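Local coordinates for nitrate transport protein (Parabacteroides distasonis, PDB 3HN0), which probably serves as the substrate-binding component of an ABC transporter, perhaps for nitrate or a related small solute, at residues Q47-I51 / K52-D56; Y195-A198 / F199-A202; V211-P214 / K215-I218. All blocks are in the same frame, centred on the assembly; numbering follows the deposited sequence. Where two conformers were deposited one is given.

Interaction 1 (Q47-I51 / K52-D56)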
loop_
_atom_site.group_PDB
_atom_site.type_symbol
_atom_site.label_atom_id
_atom_site.label_comp_id
_atom_site.label_asym_id
_atom_site.label_seq_id
_atom_site.Cartn_x
_atom_site.Cartn_y
_atom_site.Cartn_z
ATOM N N GLN A 47 15.110 5.895 23.809
ATOM C CA GLN A 47 14.813 7.310 24.091
ATOM C C GLN A 47 15.832 7.939 24.985
ATOM O O GLN A 47 16.315 9.081 24.730
ATOM C CB GLN A 47 13.410 7.477 24.722
ATOM C CG GLN A 47 12.316 7.143 23.731
ATOM C CD GLN A 47 10.938 7.439 24.212
ATOM O OE1 GLN A 47 10.016 7.447 23.405
ATOM N NE2 GLN A 47 10.765 7.676 25.517
ATOM N N ALA A 48 16.201 7.208 26.045
ATOM C CA ALA A 48 17.235 7.678 26.982
ATOM C C ALA A 48 18.549 7.938 26.265
ATOM O O ALA A 48 19.189 8.993 26.461
ATOM C CB ALA A 48 17.441 6.660 28.152
ATOM N N LEU A 49 18.919 7.028 25.370
ATOM C CA LEU A 49 20.151 7.234 24.598
ATOM C C LEU A 49 20.118 8.484 23.761
ATOM O O LEU A 49 21.122 9.200 23.639
ATOM C CB LEU A 49 20.413 6.009 23.700
ATOM C CG LEU A 49 20.822 4.713 24.403
ATOM C CD1 LEU A 49 20.707 3.573 23.385
ATOM C CD2 LEU A 49 22.235 4.803 25.050
ATOM N N LEU A 50 18.972 8.755 23.137
ATOM C CA LEU A 50 18.815 9.957 22.355
ATOM C C LEU A 50 18.878 11.211 23.224
ATOM O O LEU A 50 19.625 12.143 22.934
ATOM C CB LEU A 50 17.486 9.965 21.612
ATOM C CG LEU A 50 17.370 9.006 20.432
ATOM C CD1 LEU A 50 15.923 8.834 20.017
ATOM C CD2 LEU A 50 18.205 9.569 19.295
ATOM N N ILE A 51 18.096 11.222 24.285
ATOM C CA ILE A 51 18.137 12.368 25.221
ATOM C C ILE A 51 19.554 12.629 25.778
ATOM O O ILE A 51 20.052 13.756 25.751
ATOM C CB ILE A 51 17.141 12.161 26.359
ATOM C CG1 ILE A 51 15.707 12.161 25.805
ATOM C CG2 ILE A 51 17.309 13.262 27.421
ATOM C CD1 ILE A 51 14.724 11.513 26.691
ATOM N N LYS A 52 20.219 11.584 26.229
ATOM C CA LYS A 52 21.606 11.712 26.716
ATOM C C LYS A 52 22.680 11.992 25.644
ATOM O O LYS A 52 23.865 12.201 25.968
ATOM C CB LYS A 52 21.968 10.457 27.470
ATOM C CG LYS A 52 21.137 10.247 28.734
ATOM C CD LYS A 52 21.773 9.240 29.687
ATOM C CE LYS A 52 21.378 7.820 29.386
ATOM N NZ LYS A 52 21.620 6.945 30.580
ATOM N N GLN A 53 22.266 12.002 24.378
ATOM C CA GLN A 53 23.167 12.145 23.232
ATOM C C GLN A 53 24.237 11.069 23.229
ATOM O O GLN A 53 25.402 11.325 22.920
ATOM C CB GLN A 53 23.766 13.553 23.170
ATOM C CG GLN A 53 22.688 14.653 23.298
ATOM C CD GLN A 53 23.283 16.032 23.324
ATOM O OE1 GLN A 53 23.484 16.598 24.394
ATOM N NE2 GLN A 53 23.601 16.575 22.146
ATOM N N GLU A 54 23.814 9.866 23.564
ATOM C CA GLU A 54 24.687 8.693 23.550
ATOM C C GLU A 54 24.445 7.815 22.342
ATOM O O GLU A 54 25.056 6.771 22.216
ATOM C CB GLU A 54 24.501 7.884 24.813
ATOM C CG GLU A 54 25.112 8.615 26.033
ATOM C CD GLU A 54 24.814 7.928 27.378
ATOM O OE1 GLU A 54 24.081 6.911 27.407
ATOM O OE2 GLU A 54 25.339 8.430 28.399
ATOM N N THR A 55 23.503 8.208 21.490
ATOM C CA THR A 55 23.356 7.582 20.162
ATOM C C THR A 55 23.125 8.692 19.147
ATOM O O THR A 55 22.666 9.810 19.508
ATOM C CB THR A 55 22.307 6.479 20.124
ATOM O OG1 THR A 55 22.555 5.656 18.971
ATOM C CG2 THR A 55 20.834 7.024 20.131
ATOM N N ASP A 56 23.473 8.419 17.891
ATOM C CA ASP A 56 23.391 9.414 16.823
ATOM C C ASP A 56 22.114 9.219 15.979
ATOM O O ASP A 56 21.517 10.175 15.540
ATOM C CB ASP A 56 24.623 9.308 15.920
ATOM C CG ASP A 56 25.926 9.632 16.673
ATOM O OD1 ASP A 56 25.893 10.680 17.373
ATOM O OD2 ASP A 56 26.930 8.848 16.617
#
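Leu49 O takes two backbone donors from the chain that turns away behind it: Glu54 N at 2.8 Å, lying in the carbonyl plane with a nearly straight approach (155° at the hydrogen), and Thr55 N in a weak bond at 3.4 Å. One residue earlier, Lys52 N gives Ala48 O the last regular helical bond, 2.8 Å long. Gln53 N turns back to Leu50 O at 3.0 Å, well above that carbonyl's plane. With Gln53 at positive phi (57°), the pair of bonds from Gln53 and Glu54 defines a Schellman motif closing helix 43-51. Beneath the turn, Thr55 CG2 sits 3.7 Å from Leu49 CB and also meets Leu50 CD2. It can do so because chi1 of -161° swings Thr55 OG1 anti to the backbone N, toward other partners: Ser10 OG and Ile57 O bond it. Nearer the surface, Glu54 crosses the Leu49 side chain at about a right angle, CB lying 3.8 Å from Leu49 CD2. The carbonyls of Leu49 and Leu50, which lie past the last regular helical bond, thus find backbone donors in the turn, and the buried threonine splits its two branches, methyl to the leucines and hydroxyl to the neighbouring strands.

Interaction 2 (Y195-A198 / F199-A202)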
loop_
_atom_site.group_PDB
_atom_site.type_symbol
_atom_site.label_atom_id
_atom_site.label_comp_id
_atom_site.label_asym_id
_atom_site.label_seq_id
_atom_site.Cartn_x
_atom_site.Cartn_y
_atom_site.Cartn_z
ATOM N N TYR A 195 25.055 13.853 7.252
ATOM C CA TYR A 195 25.266 12.457 6.842
ATOM C C TYR A 195 24.000 11.821 6.398
ATOM O O TYR A 195 23.974 10.668 6.021
ATOM C CB TYR A 195 25.831 11.651 8.012
ATOM C CG TYR A 195 27.195 12.074 8.481
ATOM C CD1 TYR A 195 28.139 12.545 7.614
ATOM C CD2 TYR A 195 27.505 12.038 9.817
ATOM C CE1 TYR A 195 29.380 12.928 8.039
ATOM C CE2 TYR A 195 28.750 12.425 10.281
ATOM C CZ TYR A 195 29.705 12.849 9.380
ATOM O OH TYR A 195 30.970 13.243 9.820
ATOM N N ARG A 196 22.928 12.579 6.394
ATOM C CA ARG A 196 21.605 11.934 6.172
ATOM C C ARG A 196 21.534 11.200 4.837
ATOM O O ARG A 196 21.127 10.077 4.778
ATOM C CB ARG A 196 20.502 13.001 6.234
ATOM C CG ARG A 196 19.082 12.384 5.984
ATOM C CD ARG A 196 17.942 13.344 6.331
ATOM N NE ARG A 196 18.088 14.563 5.571
ATOM C CZ ARG A 196 17.696 14.755 4.315
ATOM N NH1 ARG A 196 17.001 13.850 3.630
ATOM N NH2 ARG A 196 18.008 15.913 3.737
ATOM N N ILE A 197 21.821 11.894 3.738
ATOM C CA ILE A 197 21.779 11.253 2.439
ATOM C C ILE A 197 22.747 10.053 2.365
ATOM O O ILE A 197 22.388 9.029 1.841
ATOM C CB ILE A 197 22.086 12.239 1.285
ATOM C CG1 ILE A 197 21.038 13.340 1.240
ATOM C CG2 ILE A 197 22.149 11.501 -0.038
ATOM C CD1 ILE A 197 19.650 12.857 0.939
ATOM N N ALA A 198 23.979 10.213 2.850
ATOM C CA ALA A 198 24.932 9.069 2.869
ATOM C C ALA A 198 24.363 7.834 3.633
ATOM O O ALA A 198 24.472 6.694 3.196
ATOM C CB ALA A 198 26.266 9.507 3.478
ATOM N N PHE A 199 23.790 8.085 4.798
ATOM C CA PHE A 199 23.258 6.991 5.593
ATOM C C PHE A 199 22.003 6.392 4.968
ATOM O O PHE A 199 21.834 5.181 5.011
ATOM C CB PHE A 199 23.250 7.255 7.132
ATOM C CG PHE A 199 22.053 8.017 7.714
ATOM C CD1 PHE A 199 20.754 7.511 7.673
ATOM C CD2 PHE A 199 22.274 9.194 8.458
ATOM C CE1 PHE A 199 19.701 8.184 8.303
ATOM C CE2 PHE A 199 21.227 9.870 9.053
ATOM C CZ PHE A 199 19.924 9.358 8.980
ATOM N N GLU A 200 21.171 7.220 4.360
ATOM C CA GLU A 200 19.995 6.695 3.610
ATOM C C GLU A 200 20.459 5.858 2.437
ATOM O O GLU A 200 19.899 4.821 2.192
ATOM C CB GLU A 200 19.059 7.795 3.128
ATOM C CG GLU A 200 18.362 8.527 4.248
ATOM C CD GLU A 200 17.386 9.575 3.741
ATOM O OE1 GLU A 200 17.765 10.360 2.836
ATOM O OE2 GLU A 200 16.243 9.616 4.260
ATOM N N ASP A 201 21.431 6.314 1.664
ATOM C CA ASP A 201 21.961 5.506 0.588
ATOM C C ASP A 201 22.418 4.144 1.104
ATOM O O ASP A 201 22.119 3.115 0.494
ATOM C CB ASP A 201 23.136 6.178 -0.133
ATOM C CG ASP A 201 22.775 7.455 -0.893
ATOM O OD1 ASP A 201 21.597 7.733 -1.119
ATOM O OD2 ASP A 201 23.748 8.176 -1.259
ATOM N N ALA A 202 23.148 4.124 2.225
ATOM C CA ALA A 202 23.660 2.835 2.719
ATOM C C ALA A 202 22.528 1.974 3.251
ATOM O O ALA A 202 22.562 0.761 3.145
ATOM C CB ALA A 202 24.714 3.071 3.793
HETATM O O HOH W 1 15.143 11.983 4.855
#
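Four successive i to i+4 bonds carry the backbone, from Phe199 N to Tyr195 O (2.9 Å, almost straight along the carbonyl direction) through to Ala202 N and Ala198 O (3.0 Å), which identifies this as the first turns of helix 196-212. In one of its two modelled conformers the Phe199 ring folds back over the preceding turn: CG lies between the backbone N and the carbonyl carbon (chi1 85°), and one ring face receives Arg196 CA in a CH-pi contact, 4.0 Å from the centroid. That ring also packs on Ile30 and Ala78, so this end of the helix lies against strands 29-30 and 76-82 of the seven-stranded mixed sheet. Arg196 and Glu200 run side by side and point the same way, their guanidinium and carboxylate planes 78° apart. Their direct salt bridge is long, 3.7 Å from Arg196 NH1 to Glu200 OE1; a water completes the link, accepting from Arg196 NH1 at 2.9 Å and donating to Glu200 OE2 at 2.7 Å. Each group has a second partner: Glu193 pairs with Arg196 NE, and Tyr244 OH bonds Glu200 OE2. Ile197 CD1 comes within 3.7 Å of Glu200 OE1, while exposed Asp201 forms a salt bridge through OD1 with Arg204.

Interaction 3 (V211-P214 / K215-I218)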
loop_
_atom_site.group_PDB
_atom_site.type_symbol
_atom_site.label_atom_id
_atom_site.label_comp_id
_atom_site.label_asym_id
_atom_site.label_seq_id
_atom_site.Cartn_x
_atom_site.Cartn_y
_atom_site.Cartn_z
ATOM N N VAL A 211 16.211 -8.190 1.245
ATOM C CA VAL A 211 15.131 -8.672 0.331
ATOM C C VAL A 211 15.632 -9.628 -0.755
ATOM O O VAL A 211 14.977 -10.639 -1.092
ATOM C CB VAL A 211 14.413 -7.467 -0.304
ATOM C CG1 VAL A 211 13.569 -7.901 -1.476
ATOM C CG2 VAL A 211 13.583 -6.753 0.838
ATOM N N ARG A 212 16.807 -9.330 -1.290
ATOM C CA ARG A 212 17.384 -10.094 -2.357
ATOM C C ARG A 212 18.146 -11.322 -1.913
ATOM O O ARG A 212 18.119 -12.319 -2.640
ATOM C CB ARG A 212 18.268 -9.227 -3.256
ATOM C CG ARG A 212 17.478 -8.199 -4.008
ATOM C CD ARG A 212 18.306 -7.385 -5.035
ATOM N NE ARG A 212 17.468 -6.361 -5.686
ATOM C CZ ARG A 212 17.822 -5.627 -6.743
ATOM N NH1 ARG A 212 19.024 -5.762 -7.308
ATOM N NH2 ARG A 212 16.962 -4.741 -7.234
ATOM N N TYR A 213 18.789 -11.255 -0.742
ATOM C CA TYR A 213 19.617 -12.311 -0.185
ATOM C C TYR A 213 19.137 -12.669 1.218
ATOM O O TYR A 213 19.848 -12.486 2.216
ATOM C CB TYR A 213 21.107 -11.899 -0.203
ATOM C CG TYR A 213 21.554 -11.672 -1.621
ATOM C CD1 TYR A 213 21.905 -12.755 -2.438
ATOM C CD2 TYR A 213 21.593 -10.389 -2.177
ATOM C CE1 TYR A 213 22.259 -12.567 -3.761
ATOM C CE2 TYR A 213 21.950 -10.195 -3.525
ATOM C CZ TYR A 213 22.290 -11.295 -4.299
ATOM O OH TYR A 213 22.667 -11.137 -5.629
ATOM N N PRO A 214 17.901 -13.158 1.311
ATOM C CA PRO A 214 17.374 -13.420 2.672
ATOM C C PRO A 214 18.101 -14.502 3.431
ATOM O O PRO A 214 18.309 -14.391 4.651
ATOM C CB PRO A 214 15.883 -13.755 2.418
ATOM C CG PRO A 214 15.871 -14.289 0.988
ATOM C CD PRO A 214 16.888 -13.395 0.278
ATOM N N LYS A 215 18.522 -15.567 2.764
ATOM C CA LYS A 215 19.170 -16.624 3.505
ATOM C C LYS A 215 20.497 -16.143 4.087
ATOM O O LYS A 215 20.826 -16.447 5.201
ATOM C CB LYS A 215 19.390 -17.835 2.590
ATOM C CG LYS A 215 18.112 -18.448 2.057
ATOM C CD LYS A 215 18.420 -19.864 1.463
ATOM C CE LYS A 215 17.504 -20.239 0.300
ATOM N NZ LYS A 215 16.084 -19.827 0.528
ATOM N N GLU A 216 21.243 -15.362 3.310
ATOM C CA GLU A 216 22.518 -14.824 3.758
ATOM C C GLU A 216 22.316 -13.827 4.887
ATOM O O GLU A 216 23.104 -13.749 5.802
ATOM C CB GLU A 216 23.226 -14.146 2.568
ATOM C CG GLU A 216 23.639 -15.143 1.482
ATOM C CD GLU A 216 22.577 -15.471 0.354
ATOM O OE1 GLU A 216 21.359 -15.176 0.451
ATOM O OE2 GLU A 216 22.996 -16.077 -0.663
ATOM N N THR A 217 21.232 -13.074 4.794
ATOM C CA THR A 217 20.858 -12.080 5.822
ATOM C C THR A 217 20.567 -12.809 7.138
ATOM O O THR A 217 21.101 -12.455 8.178
ATOM C CB THR A 217 19.679 -11.245 5.344
ATOM O OG1 THR A 217 20.044 -10.552 4.140
ATOM C CG2 THR A 217 19.193 -10.221 6.430
ATOM N N ILE A 218 19.741 -13.860 7.063
ATOM C CA ILE A 218 19.407 -14.635 8.218
ATOM C C ILE A 218 20.649 -15.254 8.851
ATOM O O ILE A 218 20.842 -15.207 10.065
ATOM C CB ILE A 218 18.360 -15.730 7.869
ATOM C CG1 ILE A 218 17.006 -15.066 7.526
ATOM C CG2 ILE A 218 18.205 -16.732 9.040
ATOM C CD1 ILE A 218 16.002 -15.940 6.796
#
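This is a local capping contact at the junction of two consecutive helices, in which Tyr213 ends helix 196-212 and, as N-cap, immediately precedes helix 214-223. The evidence is the double grip on Tyr213 O: Thr217 N reaches it at 3.0 Å, 16° from the carbonyl plane, and Thr217 OG1 donates to it at 2.7 Å from well above that plane. A chi1 of -60° holds OG1 beside the threonine's own backbone N, which lets amide and hydroxyl converge on one oxygen. With an alanine here the hydroxyl is gone, and Tyr213 O would probably lose its second donor, loosening the start of the helix. The next bond, Ile218 N to Pro214 O (2.9 Å, nearly straight), continues the helix. On the outer side, Glu216 bends at chi2 (88°), bringing OE1 to 3.4 Å from Tyr213 CB; that oxygen lies at the edge of the tyrosine ring, near its plane, with the carboxylate turned almost perpendicular to it. Pro214 and Ile218 pack on Ile237 of helix 234-240, while Val211 touches Gln229 of the second subunit. Proline just after the N-cap, at the first position of a helix, is a familiar arrangement, since no amide hydrogen is needed there.

How the interactions relate
Following the chain from its N terminus, interaction 1 comes first, where helix 43-51 gives way to strand 57-61 of the mixed sheet. Interaction 2 follows well over a hundred residues later, at the beginning of helix 196-212, shortly after strand 184-188 of the same sheet. Interaction 3 lies at the other end of that helix and starts helix 214-223. Each contact is a local turn closing no long loop, and the three run in series, neither nested nor crossing. Interactions 1 and 2 approach to about 7 Å between nearest atoms without touching; interactions 2 and 3, sharing helix 196-212, have centres about 22 Å apart. Together they mark two helix ends and two helix starts.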